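Local coordinates for putative NADPH:quinone oxidoreductase (PDB 3IUP), which binds NADPH and probably uses it to reduce quinone substrates, at residues L8-K13 with L18-D23; F53-M58 with E78-S83; S59-S64 with P70-R75; K344-A349 with L354-V359. All blocks are in the same frame, centred on the assembly; numbering follows the deposited sequence. Where two conformers were deposited one is given.

Contact 1 of 4, residues L8-K13 with L18-D23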
loop_
_atom_site.group_PDB
_atom_site.type_symbol
_atom_site.label_atom_id
_atom_site.label_comp_id
_atom_site.label_asym_id
_atom_site.label_seq_id
_atom_site.Cartn_x
_atom_site.Cartn_y
_atom_site.Cartn_z
ATOM N N LEU A 8 -23.654 26.745 -10.651
ATOM C CA LEU A 8 -23.297 26.772 -9.244
ATOM C C LEU A 8 -21.803 27.071 -9.096
ATOM O O LEU A 8 -20.972 26.616 -9.925
ATOM C CB LEU A 8 -23.616 25.409 -8.648
ATOM C CG LEU A 8 -23.406 25.172 -7.175
ATOM C CD1 LEU A 8 -24.516 24.110 -6.813
ATOM C CD2 LEU A 8 -21.977 24.682 -6.872
ATOM N N ARG A 9 -21.443 27.805 -8.059
ATOM C CA ARG A 9 -20.047 28.049 -7.736
ATOM C C ARG A 9 -19.770 27.767 -6.258
ATOM O O ARG A 9 -20.603 28.091 -5.373
ATOM C CB ARG A 9 -19.655 29.486 -8.065
ATOM C CG ARG A 9 -19.664 29.789 -9.581
ATOM C CD ARG A 9 -18.473 29.155 -10.262
ATOM N NE ARG A 9 -18.366 29.483 -11.684
ATOM C CZ ARG A 9 -18.969 28.776 -12.645
ATOM N NH1 ARG A 9 -19.763 27.743 -12.331
ATOM N NH2 ARG A 9 -18.810 29.117 -13.911
ATOM N N SER A 10 -18.616 27.185 -6.011
ATOM C CA SER A 10 -18.139 26.912 -4.660
ATOM C C SER A 10 -16.834 27.694 -4.438
ATOM O O SER A 10 -15.838 27.442 -5.077
ATOM C CB SER A 10 -17.875 25.429 -4.480
ATOM O OG SER A 10 -17.325 25.165 -3.190
ATOM N N ARG A 11 -16.841 28.613 -3.487
ATOM C CA ARG A 11 -15.673 29.452 -3.242
ATOM C C ARG A 11 -15.186 29.307 -1.805
ATOM O O ARG A 11 -15.894 29.646 -0.858
ATOM C CB ARG A 11 -16.030 30.905 -3.545
ATOM C CG ARG A 11 -14.833 31.768 -3.777
ATOM C CD ARG A 11 -15.131 33.061 -4.521
ATOM N NE ARG A 11 -13.927 33.840 -4.391
ATOM C CZ ARG A 11 -13.794 34.876 -3.571
ATOM N NH1 ARG A 11 -14.848 35.361 -2.900
ATOM N NH2 ARG A 11 -12.622 35.458 -3.478
ATOM N N ILE A 12 -13.973 28.787 -1.640
ATOM C CA ILE A 12 -13.335 28.822 -0.294
ATOM C C ILE A 12 -12.351 29.975 -0.292
ATOM O O ILE A 12 -11.396 30.010 -1.084
ATOM C CB ILE A 12 -12.668 27.502 0.111
ATOM C CG1 ILE A 12 -13.741 26.425 0.202
ATOM C CG2 ILE A 12 -11.892 27.705 1.485
ATOM C CD1 ILE A 12 -13.234 25.121 0.472
ATOM N N LYS A 13 -12.578 30.898 0.623
ATOM C CA LYS A 13 -11.838 32.137 0.686
ATOM C C LYS A 13 -10.712 32.042 1.708
ATOM O O LYS A 13 -10.724 31.205 2.631
ATOM C CB LYS A 13 -12.783 33.264 1.034
ATOM C CG LYS A 13 -13.991 33.281 0.171
ATOM C CD LYS A 13 -15.003 34.276 0.586
ATOM C CE LYS A 13 -16.291 34.056 -0.182
ATOM N NZ LYS A 13 -17.265 35.117 0.132
ATOM N N LEU A 18 -16.353 29.252 3.360
ATOM C CA LEU A 18 -16.948 28.668 2.160
ATOM C C LEU A 18 -18.191 29.476 1.807
ATOM O O LEU A 18 -19.006 29.717 2.655
ATOM C CB LEU A 18 -17.340 27.203 2.416
ATOM C CG LEU A 18 -18.202 26.558 1.321
ATOM C CD1 LEU A 18 -17.415 26.375 0.027
ATOM C CD2 LEU A 18 -18.831 25.228 1.735
ATOM N N GLU A 19 -18.292 29.955 0.567
ATOM C CA GLU A 19 -19.518 30.496 -0.011
ATOM C C GLU A 19 -19.959 29.677 -1.244
ATOM O O GLU A 19 -19.195 29.501 -2.219
ATOM C CB GLU A 19 -19.371 31.976 -0.396
ATOM C CG GLU A 19 -20.653 32.569 -0.996
ATOM C CD GLU A 19 -20.547 34.020 -1.485
ATOM O OE1 GLU A 19 -19.502 34.673 -1.288
ATOM O OE2 GLU A 19 -21.513 34.533 -2.075
ATOM N N LEU A 20 -21.207 29.220 -1.200
ATOM C CA LEU A 20 -21.867 28.512 -2.269
ATOM C C LEU A 20 -22.904 29.418 -2.831
ATOM O O LEU A 20 -23.683 30.024 -2.083
ATOM C CB LEU A 20 -22.580 27.233 -1.760
ATOM C CG LEU A 20 -21.662 26.199 -1.163
ATOM C CD1 LEU A 20 -22.445 24.994 -0.601
ATOM C CD2 LEU A 20 -20.688 25.714 -2.213
ATOM N N SER A 21 -22.969 29.501 -4.161
ATOM C CA SER A 21 -23.884 30.414 -4.829
ATOM C C SER A 21 -24.206 29.931 -6.229
ATOM O O SER A 21 -23.557 29.025 -6.722
ATOM C CB SER A 21 -23.288 31.853 -4.885
ATOM O OG SER A 21 -22.136 31.865 -5.694
ATOM N N LEU A 22 -25.253 30.503 -6.809
ATOM C CA LEU A 22 -25.559 30.363 -8.203
ATOM C C LEU A 22 -25.079 31.626 -8.925
ATOM O O LEU A 22 -25.581 32.721 -8.650
ATOM C CB LEU A 22 -27.063 30.161 -8.415
ATOM C CG LEU A 22 -27.721 28.957 -7.747
ATOM C CD1 LEU A 22 -29.155 28.843 -8.281
ATOM C CD2 LEU A 22 -26.932 27.609 -7.950
ATOM N N ASP A 23 -24.113 31.488 -9.824
ATOM C CA ASP A 23 -23.573 32.620 -10.549
ATOM C C ASP A 23 -24.306 32.734 -11.884
ATOM O O ASP A 23 -24.734 31.734 -12.493
ATOM C CB ASP A 23 -22.063 32.449 -10.820
ATOM C CG ASP A 23 -21.162 32.934 -9.664
ATOM O OD1 ASP A 23 -21.591 32.912 -8.491
ATOM O OD2 ASP A 23 -19.977 33.346 -9.968
HETATM O O HOH W 1 -19.923 31.136 -4.426
#
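R9 and R11 pair with S21 and E19 in a beta hairpin near the N terminus. It lies in the five-stranded antiparallel sheet and joins strand 4-12 to strand 17-26. Four backbone hydrogen bonds hold the two hydrogen-bonded pairs, among them R9 N to S21 O at 2.8 Å and E19 N to R11 O at 2.8 Å. Water 1 bridges the strands. It donates to the carbonyl oxygens of R9 and E19 and also bonds S21 OG. Near the turn, K13 NZ forms a salt bridge with E19 OE1 at 2.7 Å, meeting the oxygen nearly along its C-O bond. E17 gives this lysine a second carboxylate. R9 lays its aliphatic CG 3.5 Å from D23 CG, and the two side chains cross at about a right angle. The chain of R9 bends at chi2 (-74°), and its guanidinium bonds L8 O and Q7. The face opposite R9, R11, E19 and S21 carries L8, S10, I12, L18, L20 and L22. There L18 CD1 lies 3.7 Å from I12 CG1. S10 OG, beside L18 and L20, bonds the carbonyl of L52. Helix 46-53 packs on this largely apolar face, while strands 70-75 and 90-93 flank the hairpin.

Contact 2 of 4, residues F53-M58 with E78-S83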
loop_
_atom_site.group_PDB
_atom_site.type_symbol
_atom_site.label_atom_id
_atom_site.label_comp_id
_atom_site.label_asym_id
_atom_site.label_seq_id
_atom_site.Cartn_x
_atom_site.Cartn_y
_atom_site.Cartn_z
ATOM N N PHE A 53 -18.308 21.249 -0.978
ATOM C CA PHE A 53 -18.214 21.728 0.399
ATOM C C PHE A 53 -16.789 21.877 0.868
ATOM O O PHE A 53 -16.549 22.450 1.918
ATOM C CB PHE A 53 -18.962 20.768 1.341
ATOM C CG PHE A 53 -20.398 20.581 0.977
ATOM C CD1 PHE A 53 -21.217 21.665 0.823
ATOM C CD2 PHE A 53 -20.947 19.287 0.841
ATOM C CE1 PHE A 53 -22.549 21.511 0.482
ATOM C CE2 PHE A 53 -22.287 19.128 0.509
ATOM C CZ PHE A 53 -23.077 20.229 0.341
ATOM N N GLY A 54 -15.854 21.309 0.135
ATOM C CA GLY A 54 -14.455 21.341 0.550
ATOM C C GLY A 54 -14.283 20.749 1.945
ATOM O O GLY A 54 -15.012 19.835 2.353
ATOM N N ALA A 55 -13.332 21.300 2.690
ATOM C CA ALA A 55 -13.109 20.912 4.090
ATOM C C ALA A 55 -13.984 21.705 5.027
ATOM O O ALA A 55 -13.680 21.773 6.224
ATOM C CB ALA A 55 -11.616 21.104 4.450
ATOM N N ALA A 56 -15.074 22.318 4.548
ATOM C CA ALA A 56 -15.929 23.092 5.426
ATOM C C ALA A 56 -16.566 22.164 6.464
ATOM O O ALA A 56 -16.857 20.989 6.193
ATOM C CB ALA A 56 -17.006 23.820 4.706
ATOM N N ASP A 57 -16.752 22.714 7.655
ATOM C CA ASP A 57 -17.450 22.014 8.723
ATOM C C ASP A 57 -18.921 22.408 8.484
ATOM O O ASP A 57 -19.313 23.488 8.795
ATOM C CB ASP A 57 -16.899 22.536 10.063
ATOM C CG ASP A 57 -17.590 21.931 11.253
ATOM O OD1 ASP A 57 -18.576 21.174 11.005
ATOM O OD2 ASP A 57 -17.128 22.234 12.401
HETATM N N MSE A 58 -19.711 21.521 7.889
HETATM C CA MSE A 58 -21.060 21.914 7.399
HETATM C C MSE A 58 -22.043 22.055 8.557
HETATM O O MSE A 58 -23.135 22.675 8.424
HETATM C CB MSE A 58 -21.589 20.913 6.333
HETATM C CG MSE A 58 -21.025 21.093 4.883
HETATM SE SE MSE A 58 -20.881 22.919 4.261
HETATM C CE MSE A 58 -22.537 23.647 3.819
ATOM N N GLU A 78 -9.084 25.909 10.807
ATOM C CA GLU A 78 -7.702 26.338 10.463
ATOM C C GLU A 78 -6.850 25.133 10.082
ATOM O O GLU A 78 -6.024 25.177 9.149
ATOM C CB GLU A 78 -7.044 27.099 11.636
ATOM N N GLY A 79 -7.083 24.028 10.793
ATOM C CA GLY A 79 -6.351 22.801 10.572
ATOM C C GLY A 79 -6.536 22.181 9.212
ATOM O O GLY A 79 -5.660 21.436 8.725
ATOM N N ALA A 80 -7.675 22.467 8.587
ATOM C CA ALA A 80 -7.941 22.028 7.214
ATOM C C ALA A 80 -7.496 23.040 6.119
ATOM O O ALA A 80 -7.533 22.698 4.941
ATOM C CB ALA A 80 -9.437 21.748 7.062
HETATM N N MSE A 81 -7.049 24.236 6.490
HETATM C CA MSE A 81 -6.816 25.280 5.458
HETATM C C MSE A 81 -5.644 24.932 4.543
HETATM O O MSE A 81 -5.680 25.259 3.336
HETATM C CB MSE A 81 -6.665 26.653 6.086
HETATM C CG MSE A 81 -7.980 27.241 6.618
HETATM SE SE MSE A 81 -9.161 27.717 5.137
HETATM C CE MSE A 81 -8.029 29.236 4.457
ATOM N N ARG A 82 -4.639 24.232 5.086
ATOM C CA ARG A 82 -3.495 23.768 4.293
ATOM C C ARG A 82 -3.985 22.877 3.168
ATOM O O ARG A 82 -3.524 23.000 2.024
ATOM C CB ARG A 82 -2.422 23.029 5.153
ATOM N N SER A 83 -4.937 21.994 3.483
ATOM C CA SER A 83 -5.527 21.116 2.497
ATOM C C SER A 83 -6.312 21.906 1.459
ATOM O O SER A 83 -6.491 21.418 0.355
ATOM C CB SER A 83 -6.466 20.076 3.136
ATOM O OG SER A 83 -7.659 20.651 3.655
#
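A55 and A80 meet methyl to methyl. Both CA-CB bonds point toward the opposite segment, and A55 CB lies 3.5 Å from A80 CB. This is closer than usual for two carbons, so the packing is tight at this point. The backbones come near each other here too, with A55 CA 6.1 Å from A80 CA. S83 adds a looser touch one turn further along the helix, its OG 4.1 Å from A55 CB. The hydroxyl of S83 sits between the backbone N and the carbonyl carbon (chi1 69°). In that position it faces back along its own helix toward the A80 carbonyl, but the separation there is too short to be trusted in detail. No hydrogen bond joins the two segments.

A turn sets the direction of the A55 methyl. F53 to A56 form a type II' beta turn, closed by A56 N to F53 O at 3.0 Å. G54 has positive phi (56°) and is the first residue to leave the helical conformation after helix 46-53. The methyl of A56 points away from the helix and packs on L18 of strand 17-26. M81, a selenomethionine, also points away from the turn and packs on V76 and L88. A55 itself also touches V76, in the link between strand 70-75 and the helix. The contact lies at the surface, within the range of the GroES-like domain found in alcohol dehydrogenases. It is a small apolar contact between a type II' turn at a helix end and a short, weakly bonded helix.

Contact 3 of 4, residues S59-S64 with P70-R75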
loop_
_atom_site.group_PDB
_atom_site.type_symbol
_atom_site.label_atom_id
_atom_site.label_comp_id
_atom_site.label_asym_id
_atom_site.label_seq_id
_atom_site.Cartn_x
_atom_site.Cartn_y
_atom_site.Cartn_z
ATOM N N SER A 59 -21.613 21.558 9.732
ATOM C CA SER A 59 -22.369 21.758 10.949
ATOM C C SER A 59 -22.390 23.236 11.297
ATOM O O SER A 59 -23.172 23.630 12.127
ATOM C CB SER A 59 -21.793 20.911 12.103
ATOM O OG SER A 59 -20.720 21.561 12.784
ATOM N N THR A 60 -21.520 24.043 10.662
ATOM C CA THR A 60 -21.492 25.512 10.826
ATOM C C THR A 60 -22.121 26.273 9.639
ATOM O O THR A 60 -21.905 27.468 9.514
ATOM C CB THR A 60 -20.016 26.069 10.936
ATOM O OG1 THR A 60 -19.390 26.153 9.606
ATOM C CG2 THR A 60 -19.160 25.191 11.910
ATOM N N ALA A 61 -22.804 25.570 8.737
ATOM C CA ALA A 61 -23.333 26.199 7.497
ATOM C C ALA A 61 -24.530 27.059 7.817
ATOM O O ALA A 61 -25.223 26.802 8.778
ATOM C CB ALA A 61 -23.688 25.138 6.449
ATOM N N LYS A 62 -24.734 28.108 7.026
ATOM C CA LYS A 62 -25.768 29.112 7.225
ATOM C C LYS A 62 -26.329 29.559 5.899
ATOM O O LYS A 62 -25.582 29.718 4.914
ATOM C CB LYS A 62 -25.202 30.351 7.920
ATOM C CG LYS A 62 -25.757 31.654 7.395
ATOM C CD LYS A 62 -25.765 32.768 8.389
ATOM C CE LYS A 62 -26.344 34.051 7.759
ATOM N NZ LYS A 62 -25.316 35.081 7.346
ATOM N N ALA A 63 -27.628 29.826 5.882
ATOM C CA ALA A 63 -28.354 30.148 4.656
ATOM C C ALA A 63 -28.541 31.608 4.557
ATOM O O ALA A 63 -28.731 32.289 5.564
ATOM C CB ALA A 63 -29.707 29.450 4.635
ATOM N N SER A 64 -28.456 32.138 3.341
ATOM C CA SER A 64 -28.768 33.536 3.085
ATOM C C SER A 64 -29.093 33.658 1.624
ATOM O O SER A 64 -29.326 32.647 0.965
ATOM C CB SER A 64 -27.597 34.458 3.508
ATOM O OG SER A 64 -26.431 34.251 2.708
ATOM N N PRO A 70 -30.041 31.390 -3.847
ATOM C CA PRO A 70 -29.579 31.132 -2.515
ATOM C C PRO A 70 -28.067 31.191 -2.378
ATOM O O PRO A 70 -27.328 30.965 -3.363
ATOM C CB PRO A 70 -30.081 29.704 -2.234
ATOM C CG PRO A 70 -30.111 29.072 -3.594
ATOM C CD PRO A 70 -30.469 30.155 -4.546
ATOM N N ILE A 71 -27.639 31.529 -1.159
ATOM C CA ILE A 71 -26.248 31.472 -0.701
ATOM C C ILE A 71 -26.101 30.606 0.548
ATOM O O ILE A 71 -26.933 30.659 1.469
ATOM C CB ILE A 71 -25.731 32.883 -0.406
ATOM C CG1 ILE A 71 -25.842 33.755 -1.647
ATOM C CG2 ILE A 71 -24.285 32.829 0.094
ATOM C CD1 ILE A 71 -25.926 35.213 -1.336
ATOM N N VAL A 72 -25.087 29.768 0.587
ATOM C CA VAL A 72 -24.715 29.078 1.807
ATOM C C VAL A 72 -23.272 29.486 2.153
ATOM O O VAL A 72 -22.386 29.458 1.287
ATOM C CB VAL A 72 -24.832 27.543 1.694
ATOM C CG1 VAL A 72 -24.385 26.841 3.009
ATOM C CG2 VAL A 72 -26.255 27.147 1.274
ATOM N N THR A 73 -23.062 29.876 3.420
ATOM C CA THR A 73 -21.716 30.086 3.968
ATOM C C THR A 73 -21.428 29.187 5.166
ATOM O O THR A 73 -22.334 28.783 5.871
ATOM C CB THR A 73 -21.472 31.575 4.270
ATOM O OG1 THR A 73 -22.450 32.057 5.188
ATOM C CG2 THR A 73 -21.640 32.396 3.020
ATOM N N ALA A 74 -20.175 28.792 5.336
ATOM C CA ALA A 74 -19.778 27.866 6.413
ATOM C C ALA A 74 -18.300 28.140 6.688
ATOM O O ALA A 74 -17.634 28.822 5.872
ATOM C CB ALA A 74 -20.000 26.410 5.989
ATOM N N ARG A 75 -17.763 27.594 7.784
ATOM C CA ARG A 75 -16.379 27.824 8.148
ATOM C C ARG A 75 -15.540 26.600 7.881
ATOM O O ARG A 75 -15.986 25.454 8.093
ATOM C CB ARG A 75 -16.300 28.179 9.651
ATOM C CG ARG A 75 -17.243 29.265 10.066
ATOM C CD ARG A 75 -16.869 30.561 9.393
ATOM N NE ARG A 75 -15.434 30.829 9.555
ATOM C CZ ARG A 75 -14.830 31.899 9.056
ATOM N NH1 ARG A 75 -15.521 32.808 8.384
ATOM N NH2 ARG A 75 -13.532 32.045 9.227
HETATM O O HOH W 2 -24.922 32.397 4.161
#
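K62 and T73 exchange two backbone hydrogen bonds across the hairpin of strands 61-65 and 70-75. K62 N meets T73 O at 2.7 Å, nearly along the C=O axis, although the angle at the hydrogen is only 138°. The return bond, T73 N to K62 O, is 2.9 Å long. S64 and I71 form the next hydrogen-bonded pair. S64 N reaches I71 O at 2.8 Å, and I71 N approaches S64 O from well above the carbonyl plane.

Where the strand ladder ends, a side chain takes over. T60 OG1 accepts the N-H of R75 at 2.8 Å in an almost straight bond (172°). Its chi1 of 79° places the hydroxyl between the backbone N and carbonyl carbon of T60. The same oxygen is hydrogen-bonded to D57 O. The guanidinium of R75 turns elsewhere and bonds the carbonyl of S15.

Water 2 serves the face that carries K62, S64, I71 and T73. It donates to K62 O and bonds both S64 OG and T73 OG1, the latter at 2.7 Å. K62 and T73 lie side by side, pointing the same way. On the other face, A61 CB packs 3.9 Å from V72 CG1. The hairpin thus has two chemically different faces: one is mostly polar and bridged by water, with I71 packed against S64, and the other is apolar and rests on L354 of helix 354-360.

Contact 4 of 4, residues K344-A349 with L354-V359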
loop_
_atom_site.group_PDB
_atom_site.type_symbol
_atom_site.label_atom_id
_atom_site.label_comp_id
_atom_site.label_asym_id
_atom_site.label_seq_id
_atom_site.Cartn_x
_atom_site.Cartn_y
_atom_site.Cartn_z
ATOM N N LYS A 344 -34.267 11.482 -5.204
ATOM C CA LYS A 344 -34.939 12.749 -5.469
ATOM C C LYS A 344 -34.253 13.459 -6.647
ATOM O O LYS A 344 -33.043 13.317 -6.827
ATOM C CB LYS A 344 -34.899 13.639 -4.224
ATOM C CG LYS A 344 -35.888 14.825 -4.213
ATOM C CD LYS A 344 -35.825 15.494 -2.805
ATOM C CE LYS A 344 -36.925 16.528 -2.579
ATOM N NZ LYS A 344 -38.255 15.868 -2.268
ATOM N N GLU A 345 -35.030 14.152 -7.470
ATOM C CA GLU A 345 -34.483 15.058 -8.482
ATOM C C GLU A 345 -34.750 16.486 -8.043
ATOM O O GLU A 345 -35.909 16.846 -7.754
ATOM C CB GLU A 345 -35.111 14.817 -9.840
ATOM C CG GLU A 345 -34.612 15.781 -10.920
ATOM C CD GLU A 345 -35.150 15.489 -12.312
ATOM O OE1 GLU A 345 -34.857 14.408 -12.854
ATOM O OE2 GLU A 345 -35.828 16.350 -12.896
ATOM N N ILE A 346 -33.694 17.302 -7.974
ATOM C CA ILE A 346 -33.824 18.656 -7.450
ATOM C C ILE A 346 -33.329 19.704 -8.428
ATOM O O ILE A 346 -32.506 19.411 -9.297
ATOM C CB ILE A 346 -33.071 18.812 -6.106
ATOM C CG1 ILE A 346 -31.571 18.533 -6.268
ATOM C CG2 ILE A 346 -33.638 17.854 -5.038
ATOM C CD1 ILE A 346 -30.750 18.795 -4.989
ATOM N N SER A 347 -33.815 20.932 -8.281
ATOM C CA SER A 347 -33.322 22.064 -9.037
ATOM C C SER A 347 -31.953 22.525 -8.573
ATOM O O SER A 347 -31.475 22.237 -7.464
ATOM C CB SER A 347 -34.275 23.270 -8.918
ATOM O OG SER A 347 -34.292 23.744 -7.586
ATOM N N LEU A 348 -31.378 23.405 -9.367
ATOM C CA LEU A 348 -30.106 24.035 -8.983
ATOM C C LEU A 348 -30.179 24.804 -7.657
ATOM O O LEU A 348 -29.352 24.618 -6.770
ATOM C CB LEU A 348 -29.644 24.938 -10.137
ATOM C CG LEU A 348 -28.166 25.092 -10.306
ATOM C CD1 LEU A 348 -27.439 23.797 -10.548
ATOM C CD2 LEU A 348 -27.927 26.083 -11.480
ATOM N N ALA A 349 -31.221 25.600 -7.483
ATOM C CA ALA A 349 -31.434 26.333 -6.222
ATOM C C ALA A 349 -31.579 25.397 -5.011
ATOM O O ALA A 349 -31.076 25.691 -3.912
ATOM C CB ALA A 349 -32.620 27.223 -6.340
ATOM N N LEU A 354 -30.430 23.989 2.862
ATOM C CA LEU A 354 -29.745 23.253 3.937
ATOM C C LEU A 354 -30.495 21.965 4.311
ATOM O O LEU A 354 -29.891 20.971 4.728
ATOM C CB LEU A 354 -29.541 24.157 5.148
ATOM C CG LEU A 354 -28.601 25.347 4.934
ATOM C CD1 LEU A 354 -28.660 26.343 6.115
ATOM C CD2 LEU A 354 -27.193 24.814 4.684
ATOM N N ASP A 355 -31.806 21.977 4.103
ATOM C CA ASP A 355 -32.661 20.789 4.323
ATOM C C ASP A 355 -32.328 19.678 3.346
ATOM O O ASP A 355 -32.298 18.500 3.732
ATOM C CB ASP A 355 -34.162 21.145 4.197
ATOM C CG ASP A 355 -34.674 22.089 5.313
ATOM O OD1 ASP A 355 -34.125 22.124 6.444
ATOM O OD2 ASP A 355 -35.661 22.815 5.040
HETATM N N MSE A 356 -32.015 20.047 2.094
HETATM C CA MSE A 356 -31.658 19.067 1.091
HETATM C C MSE A 356 -30.247 18.581 1.361
HETATM O O MSE A 356 -29.972 17.383 1.282
HETATM C CB MSE A 356 -31.778 19.653 -0.335
HETATM C CG MSE A 356 -33.129 20.264 -0.683
HETATM SE SE MSE A 356 -34.252 18.800 -1.128
HETATM C CE MSE A 356 -35.674 19.798 -2.032
ATOM N N ILE A 357 -29.347 19.516 1.687
ATOM C CA ILE A 357 -27.953 19.202 2.029
ATOM C C ILE A 357 -27.881 18.142 3.136
ATOM O O ILE A 357 -27.135 17.147 3.043
ATOM C CB ILE A 357 -27.176 20.500 2.431
ATOM C CG1 ILE A 357 -27.015 21.417 1.180
ATOM C CG2 ILE A 357 -25.806 20.151 3.016
ATOM C CD1 ILE A 357 -26.290 22.701 1.418
ATOM N N ALA A 358 -28.663 18.367 4.179
ATOM C CA ALA A 358 -28.718 17.417 5.302
ATOM C C ALA A 358 -28.965 15.963 4.879
ATOM O O ALA A 358 -28.438 15.044 5.499
ATOM C CB ALA A 358 -29.762 17.855 6.310
ATOM N N VAL A 359 -29.737 15.735 3.812
ATOM C CA VAL A 359 -29.935 14.373 3.306
ATOM C C VAL A 359 -28.861 13.908 2.364
ATOM O O VAL A 359 -28.225 12.876 2.587
ATOM C CB VAL A 359 -31.320 14.248 2.639
ATOM C CG1 VAL A 359 -31.561 12.818 2.117
ATOM C CG2 VAL A 359 -32.390 14.741 3.609
#
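K344 and I346, on strand 344-347, pack against M356 of helix 354-360 in a small strand-to-helix contact. M356 is a selenomethionine, and the end of its side chain does the touching. Its CE methyl lies 3.5 Å from K344 CE, and its SE lies 3.8 Å from that same carbon. K344 CD is also near, 4.0 Å from M356 SE. The lysine therefore meets the helix with its aliphatic stem. The two side chains cross at about a right angle. The bend of M356 at chi2 (-80°) turns SE and CE across the lysine chain.

I346 lies beside the same group. Its CG2 branch is 4.1 Å from M356 SE, and the two side chains slide past each other in opposite directions. I346 CG1 takes the position between the backbone N and the carbonyl carbon (chi1 61°), which leaves CG2 beside the backbone N. No hydrogen bond crosses between the segments.

The strand runs parallel to strand 369-372, where L370 and N372 bond its backbone. It leads directly into the short helix 348-351. S347 is the N-cap of that helix. Its side chain caps a backbone N just past A349, and E350 OE1 accepts the S347 N-H in return, as in a capping box. V351 packs on I346, and E350 touches M356. The side chain of K344 is about 13 Å from a bound NADPH.

From the N terminus, contact 1 closes the first hairpin, with four residues between its segments. Contact 2 then spans 19 residues, from the end of helix 46-53 to helix 78-84. Contact 3, a second hairpin, falls wholly within that span. Contact 4 comes much later and closes a short loop near the C terminus. Contacts 1 and 3 share one sheet, since L20 N and L18 N probably bond V72 O and A74 O. D57 N probably bonds R75 O, tying contact 2 to contact 3. Contact 4 brings the late chain back: L354 packs on A61, A63 and V72, L348 on L22, and I357 on F53.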